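Long-range contact in iron binding protein FbpA (PDB 1Q35), which probably captures ferric iron in the periplasm as the solute-binding component of a bacterial iron uptake system: residues I218-K229 / G283-T291. Residues are numbered along the deposited sequence; the frame is centred on the assembly and turned at random. Where two conformers were deposited one is given.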
ATOM      1  N   ILE A 218      -2.964  14.376   9.353  1.00  8.60           N
ATOM      2  CA  ILE A 218      -2.917  12.917   9.271  1.00  8.60           C
ATOM      3  C   ILE A 218      -3.483  12.308  10.560  1.00  8.33           C
ATOM      4  O   ILE A 218      -3.112  12.710  11.666  1.00  9.46           O
ATOM      5  CB  ILE A 218      -1.472  12.409   8.958  1.00  8.66           C
ATOM      6  CG1 ILE A 218      -1.465  10.893   8.753  1.00  8.77           C
ATOM      7  CG2 ILE A 218      -0.465  12.794  10.046  1.00  9.74           C
ATOM      8  CD1 ILE A 218      -0.251  10.375   8.025  1.00  9.45           C
ATOM      9  N   ASN A 219      -4.399  11.355  10.413  1.00  8.12           N
ATOM     10  CA  ASN A 219      -5.028  10.703  11.560  1.00  8.13           C
ATOM     11  C   ASN A 219      -4.954   9.197  11.408  1.00  7.91           C
ATOM     12  O   ASN A 219      -5.294   8.662  10.359  1.00  7.96           O
ATOM     13  CB  ASN A 219      -6.505  11.082  11.702  1.00  8.11           C
ATOM     14  CG  ASN A 219      -6.738  12.574  11.769  1.00  8.33           C
ATOM     15  OD1 ASN A 219      -6.749  13.167  12.852  1.00  9.22           O
ATOM     16  ND2 ASN A 219      -6.957  13.188  10.612  1.00  8.57           N
ATOM     17  N   PHE A 220      -4.548   8.518  12.477  1.00  7.95           N
ATOM     18  CA  PHE A 220      -4.483   7.062  12.515  1.00  7.83           C
ATOM     19  C   PHE A 220      -5.716   6.553  13.253  1.00  8.03           C
ATOM     20  O   PHE A 220      -5.839   6.751  14.467  1.00  8.35           O
ATOM     21  CB  PHE A 220      -3.214   6.615  13.246  1.00  7.96           C
ATOM     22  CG  PHE A 220      -1.957   7.123  12.624  1.00  9.29           C
ATOM     23  CD1 PHE A 220      -1.206   8.105  13.254  1.00 12.36           C
ATOM     24  CD2 PHE A 220      -1.517   6.623  11.406  1.00 10.46           C
ATOM     25  CE1 PHE A 220      -0.040   8.578  12.678  1.00 13.73           C
ATOM     26  CE2 PHE A 220      -0.348   7.093  10.826  1.00 11.99           C
ATOM     27  CZ  PHE A 220       0.387   8.074  11.458  1.00 13.33           C
ATOM     28  N   PRO A 221      -6.654   5.930  12.541  1.00  8.13           N
ATOM     29  CA  PRO A 221      -7.865   5.424  13.192  1.00  8.52           C
ATOM     30  C   PRO A 221      -7.561   4.545  14.403  1.00  8.55           C
ATOM     31  O   PRO A 221      -6.616   3.756  14.396  1.00  8.78           O
ATOM     32  CB  PRO A 221      -8.551   4.648  12.071  1.00  8.80           C
ATOM     33  CG  PRO A 221      -8.131   5.380  10.850  1.00  8.83           C
ATOM     34  CD  PRO A 221      -6.685   5.689  11.085  1.00  8.22           C
ATOM     35  N   SER A 222      -8.364   4.705  15.449  1.00  8.38           N
ATOM     36  CA  SER A 222      -8.101   4.083  16.743  1.00  8.72           C
ATOM     37  C   SER A 222      -9.367   3.469  17.336  1.00  8.61           C
ATOM     38  O   SER A 222      -9.552   3.446  18.554  1.00  9.51           O
ATOM     39  CB  SER A 222      -7.482   5.109  17.695  1.00  9.35           C
ATOM     40  OG  SER A 222      -8.300   6.255  17.814  1.00 10.16           O
ATOM     41  N   GLY A 223     -10.227   2.951  16.462  1.00  8.90           N
ATOM     42  CA  GLY A 223     -11.336   2.121  16.883  1.00  9.15           C
ATOM     43  C   GLY A 223     -10.870   0.732  17.280  1.00  9.29           C
ATOM     44  O   GLY A 223      -9.684   0.483  17.481  1.00  9.11           O
ATOM     45  N   GLU A 224     -11.818  -0.191  17.352  1.00  9.68           N
ATOM     46  CA  GLU A 224     -11.589  -1.536  17.867  1.00 10.20           C
ATOM     47  C   GLU A 224     -10.382  -2.231  17.243  1.00  9.48           C
ATOM     48  O   GLU A 224      -9.591  -2.881  17.930  1.00 10.44           O
ATOM     49  CB  GLU A 224     -12.850  -2.370  17.616  1.00 10.66           C
ATOM     50  CG  GLU A 224     -12.777  -3.800  18.124  1.00 12.43           C
ATOM     51  CD  GLU A 224     -14.054  -4.592  17.895  1.00 14.74           C
ATOM     52  OE1 GLU A 224     -14.092  -5.771  18.311  1.00 17.04           O
ATOM     53  OE2 GLU A 224     -15.014  -4.052  17.301  1.00 15.26           O
ATOM     54  N   HIS A 225     -10.261  -2.112  15.925  1.00  8.89           N
ATOM     55  CA  HIS A 225      -9.211  -2.803  15.180  1.00  8.51           C
ATOM     56  C   HIS A 225      -8.127  -1.872  14.661  1.00  8.09           C
ATOM     57  O   HIS A 225      -7.342  -2.255  13.796  1.00  8.56           O
ATOM     58  CB  HIS A 225      -9.833  -3.606  14.047  1.00  8.80           C
ATOM     59  CG  HIS A 225     -10.871  -4.569  14.519  1.00  9.90           C
ATOM     60  ND1 HIS A 225     -10.560  -5.836  14.962  1.00 11.91           N
ATOM     61  CD2 HIS A 225     -12.202  -4.421  14.709  1.00 11.51           C
ATOM     62  CE1 HIS A 225     -11.669  -6.452  15.330  1.00 12.17           C
ATOM     63  NE2 HIS A 225     -12.679  -5.615  15.195  1.00 11.98           N
ATOM     64  N   GLY A 226      -8.068  -0.658  15.194  1.00  7.96           N
ATOM     65  CA  GLY A 226      -6.948   0.224  14.944  1.00  7.88           C
ATOM     66  C   GLY A 226      -6.806   0.673  13.501  1.00  7.76           C
ATOM     67  O   GLY A 226      -7.780   0.820  12.768  1.00  8.02           O
ATOM     68  N   THR A 227      -5.563   0.881  13.096  1.00  7.57           N
ATOM     69  CA  THR A 227      -5.230   1.391  11.779  1.00  7.31           C
ATOM     70  C   THR A 227      -4.852   0.244  10.851  1.00  6.91           C
ATOM     71  O   THR A 227      -4.049  -0.617  11.205  1.00  7.55           O
ATOM     72  CB  THR A 227      -4.064   2.382  11.901  1.00  7.35           C
ATOM     73  OG1 THR A 227      -4.511   3.592  12.531  1.00  8.45           O
ATOM     74  CG2 THR A 227      -3.544   2.816  10.540  1.00  7.87           C
ATOM     75  N   HIS A 228      -5.441   0.247   9.664  1.00  6.75           N
ATOM     76  CA  HIS A 228      -5.123  -0.706   8.613  1.00  7.07           C
ATOM     77  C   HIS A 228      -3.707  -0.507   8.099  1.00  7.35           C
ATOM     78  O   HIS A 228      -3.317   0.597   7.722  1.00  7.54           O
ATOM     79  CB  HIS A 228      -6.124  -0.539   7.464  1.00  7.23           C
ATOM     80  CG  HIS A 228      -5.827  -1.357   6.244  1.00  7.22           C
ATOM     81  ND1 HIS A 228      -6.085  -2.710   6.159  1.00  7.15           N
ATOM     82  CD2 HIS A 228      -5.318  -0.997   5.041  1.00  7.38           C
ATOM     83  CE1 HIS A 228      -5.742  -3.146   4.958  1.00  7.76           C
ATOM     84  NE2 HIS A 228      -5.278  -2.126   4.258  1.00  7.87           N
ATOM     85  N   LYS A 229      -2.946  -1.597   8.108  1.00  7.56           N
ATOM     86  CA  LYS A 229      -1.614  -1.665   7.528  1.00  8.53           C
ATOM     87  C   LYS A 229      -1.595  -2.579   6.316  1.00  8.25           C
ATOM     88  O   LYS A 229      -2.274  -3.604   6.271  1.00  8.35           O
ATOM     89  CB  LYS A 229      -0.618  -2.218   8.547  1.00 10.04           C
ATOM     90  CG  LYS A 229      -0.499  -1.428   9.822  1.00 12.80           C
ATOM     91  CD  LYS A 229       0.064  -0.056   9.601  1.00 15.30           C
ATOM     92  CE  LYS A 229       1.493  -0.057   9.082  1.00 16.21           C
ATOM     93  NZ  LYS A 229       2.415  -0.800   9.972  1.00 17.32           N
ATOM     94  N   GLY A 283       7.434  12.317  13.688  1.00 11.75           N
ATOM     95  CA  GLY A 283       6.642  13.407  14.235  1.00 11.88           C
ATOM     96  C   GLY A 283       5.153  13.127  14.298  1.00 11.72           C
ATOM     97  O   GLY A 283       4.436  13.749  15.080  1.00 12.80           O
ATOM     98  N   TRP A 284       4.677  12.192  13.480  1.00 11.53           N
ATOM     99  CA  TRP A 284       3.269  11.788  13.512  1.00 11.44           C
ATOM    100  C   TRP A 284       2.916  10.969  14.748  1.00 11.61           C
ATOM    101  O   TRP A 284       1.734  10.802  15.057  1.00 12.10           O
ATOM    102  CB  TRP A 284       2.901  10.960  12.280  1.00 11.27           C
ATOM    103  CG  TRP A 284       3.169  11.618  10.975  1.00 10.47           C
ATOM    104  CD1 TRP A 284       3.291  12.956  10.728  1.00 10.43           C
ATOM    105  CD2 TRP A 284       3.356  10.961   9.718  1.00 10.42           C
ATOM    106  NE1 TRP A 284       3.540  13.168   9.393  1.00  9.83           N
ATOM    107  CE2 TRP A 284       3.590  11.956   8.754  1.00  9.99           C
ATOM    108  CE3 TRP A 284       3.354   9.620   9.308  1.00 10.46           C
ATOM    109  CZ2 TRP A 284       3.813  11.658   7.410  1.00 10.42           C
ATOM    110  CZ3 TRP A 284       3.575   9.329   7.970  1.00 10.57           C
ATOM    111  CH2 TRP A 284       3.800  10.342   7.040  1.00 10.69           C
ATOM    112  N   GLY A 285       3.926  10.436  15.429  1.00 11.42           N
ATOM    113  CA  GLY A 285       3.723   9.542  16.553  1.00 11.50           C
ATOM    114  C   GLY A 285       3.451   8.131  16.067  1.00 11.38           C
ATOM    115  O   GLY A 285       3.318   7.887  14.864  1.00 12.03           O
ATOM    116  N   THR A 286       3.375   7.193  17.002  1.00 10.92           N
ATOM    117  CA  THR A 286       2.990   5.826  16.666  1.00 11.16           C
ATOM    118  C   THR A 286       1.471   5.652  16.790  1.00 10.26           C
ATOM    119  O   THR A 286       0.737   6.608  17.055  1.00 10.34           O
ATOM    120  CB  THR A 286       3.801   4.792  17.483  0.65 11.83           C
ATOM    121  OG1 THR A 286       3.716   3.510  16.842  0.65 12.92           O
ATOM    122  CG2 THR A 286       3.237   4.579  18.874  0.65 12.97           C
ATOM    123  N   PHE A 287       0.997   4.436  16.552  1.00  9.83           N
ATOM    124  CA  PHE A 287      -0.430   4.153  16.583  1.00 10.07           C
ATOM    125  C   PHE A 287      -0.643   2.660  16.768  1.00 10.39           C
ATOM    126  O   PHE A 287       0.282   1.869  16.624  1.00 10.61           O
ATOM    127  CB  PHE A 287      -1.104   4.645  15.296  1.00 10.37           C
ATOM    128  CG  PHE A 287      -0.498   4.086  14.055  1.00 10.37           C
ATOM    129  CD1 PHE A 287       0.548   4.734  13.421  1.00 11.96           C
ATOM    130  CD2 PHE A 287      -0.967   2.904  13.527  1.00 11.28           C
ATOM    131  CE1 PHE A 287       1.107   4.208  12.275  1.00 12.63           C
ATOM    132  CE2 PHE A 287      -0.414   2.376  12.384  1.00 12.21           C
ATOM    133  CZ  PHE A 287       0.630   3.023  11.754  1.00 12.28           C
ATOM    134  N   LYS A 288      -1.869   2.289  17.108  1.00 10.85           N
ATOM    135  CA  LYS A 288      -2.247   0.894  17.255  1.00 11.38           C
ATOM    136  C   LYS A 288      -2.597   0.318  15.886  1.00 10.58           C
ATOM    137  O   LYS A 288      -3.591   0.716  15.271  1.00 10.39           O
ATOM    138  CB  LYS A 288      -3.441   0.791  18.202  1.00 12.35           C
ATOM    139  CG  LYS A 288      -3.915  -0.622  18.506  1.00 14.63           C
ATOM    140  CD  LYS A 288      -5.177  -0.619  19.380  1.00 17.01           C
ATOM    141  CE  LYS A 288      -6.443  -0.202  18.619  1.00 18.59           C
ATOM    142  NZ  LYS A 288      -7.643  -0.134  19.513  1.00 19.53           N
ATOM    143  N   SER A 289      -1.773  -0.595  15.397  1.00 10.39           N
ATOM    144  CA  SER A 289      -2.052  -1.288  14.145  1.00 10.68           C
ATOM    145  C   SER A 289      -3.110  -2.368  14.340  1.00 10.00           C
ATOM    146  O   SER A 289      -3.217  -2.974  15.404  1.00 10.27           O
ATOM    147  CB  SER A 289      -0.779  -1.928  13.582  0.65 11.22           C
ATOM    148  OG  SER A 289       0.137  -0.957  13.105  0.65 12.50           O
ATOM    149  N   ASP A 290      -3.875  -2.623  13.289  1.00  8.99           N
ATOM    150  CA  ASP A 290      -4.722  -3.804  13.224  1.00  8.57           C
ATOM    151  C   ASP A 290      -3.820  -5.024  13.389  1.00  9.11           C
ATOM    152  O   ASP A 290      -2.769  -5.101  12.766  1.00  9.61           O
ATOM    153  CB  ASP A 290      -5.435  -3.831  11.866  1.00  8.16           C
ATOM    154  CG  ASP A 290      -6.591  -4.791  11.820  1.00  8.08           C
ATOM    155  OD1 ASP A 290      -7.434  -4.637  10.893  1.00  7.77           O
ATOM    156  OD2 ASP A 290      -6.745  -5.713  12.637  1.00  8.84           O
ATOM    157  N   THR A 291      -4.230  -5.966  14.233  1.00  9.40           N
ATOM    158  CA  THR A 291      -3.465  -7.196  14.447  1.00 10.02           C
ATOM    159  C   THR A 291      -3.771  -8.274  13.414  1.00  9.56           C
ATOM    160  O   THR A 291      -3.169  -9.342  13.459  1.00 10.48           O
ATOM    161  CB  THR A 291      -3.727  -7.764  15.859  1.00 10.80           C
ATOM    162  OG1 THR A 291      -5.128  -7.975  16.052  1.00 12.34           O
ATOM    163  CG2 THR A 291      -3.310  -6.774  16.941  1.00 12.14           C
TER
HETATM  164  O   HOH W   1      -0.826  11.781  13.796  1.00 34.40           O
HETATM  165  O   HOH W   2      -4.408   4.065  16.573  1.00 19.16           O
HETATM  166  O   HOH W   3      -6.297  -4.036   8.484  1.00  9.03           O
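The rings of F220 and F287 form an offset stack, centroids 4.2 Å apart and planes at 14°, with CD1 of F287 lying over the centre of the F220 ring. At the edge of F220, near its plane, sits the carbonyl oxygen of W284, 3.7 Å from F220 CE1. CD of K229 meets the edge of the F287 ring, 3.7 Å from CE2, while CB of T227 comes in obliquely. One face of the W284 indole takes I218, whose CD1 sits over the six-membered ring and whose CG2 lies by CD1 of the five-membered part. CG of F287 is wedged between its own backbone N and carbonyl carbon (chi1 56°), which turns the ring onto F220. In this periplasmic binding protein fold of the solute-binding protein 1 family, the loop 220-227 links strands 216-219 and 228-236 of the sheet, and the loop after helix 279-283 runs along that connection. W284 also touches Y269 and lies about 6 Å, side chain to side chain, from Y198, an Fe(3+)-binding residue of this protein whose site holds no iron here. Beyond the rings the backbones join in a single bridge of T227 with S289: T227 N donates to K288 O at 2.9 Å, and D290 N to T227 O. The K288 chain, straight as far as CD and then bent at chi3 (74°), brings NZ to G223 O at 2.9 Å; G226 N, closing the type I turn, reaches that oxygen from the opposite face of its carbonyl plane. D290 OD1 is hydrogen-bonded to H153 NE2 and also accepts from a water that bonds H228 ND1; the H153 ring stacks on H225. Another water bridges the carbonyl oxygens of I218 and W284.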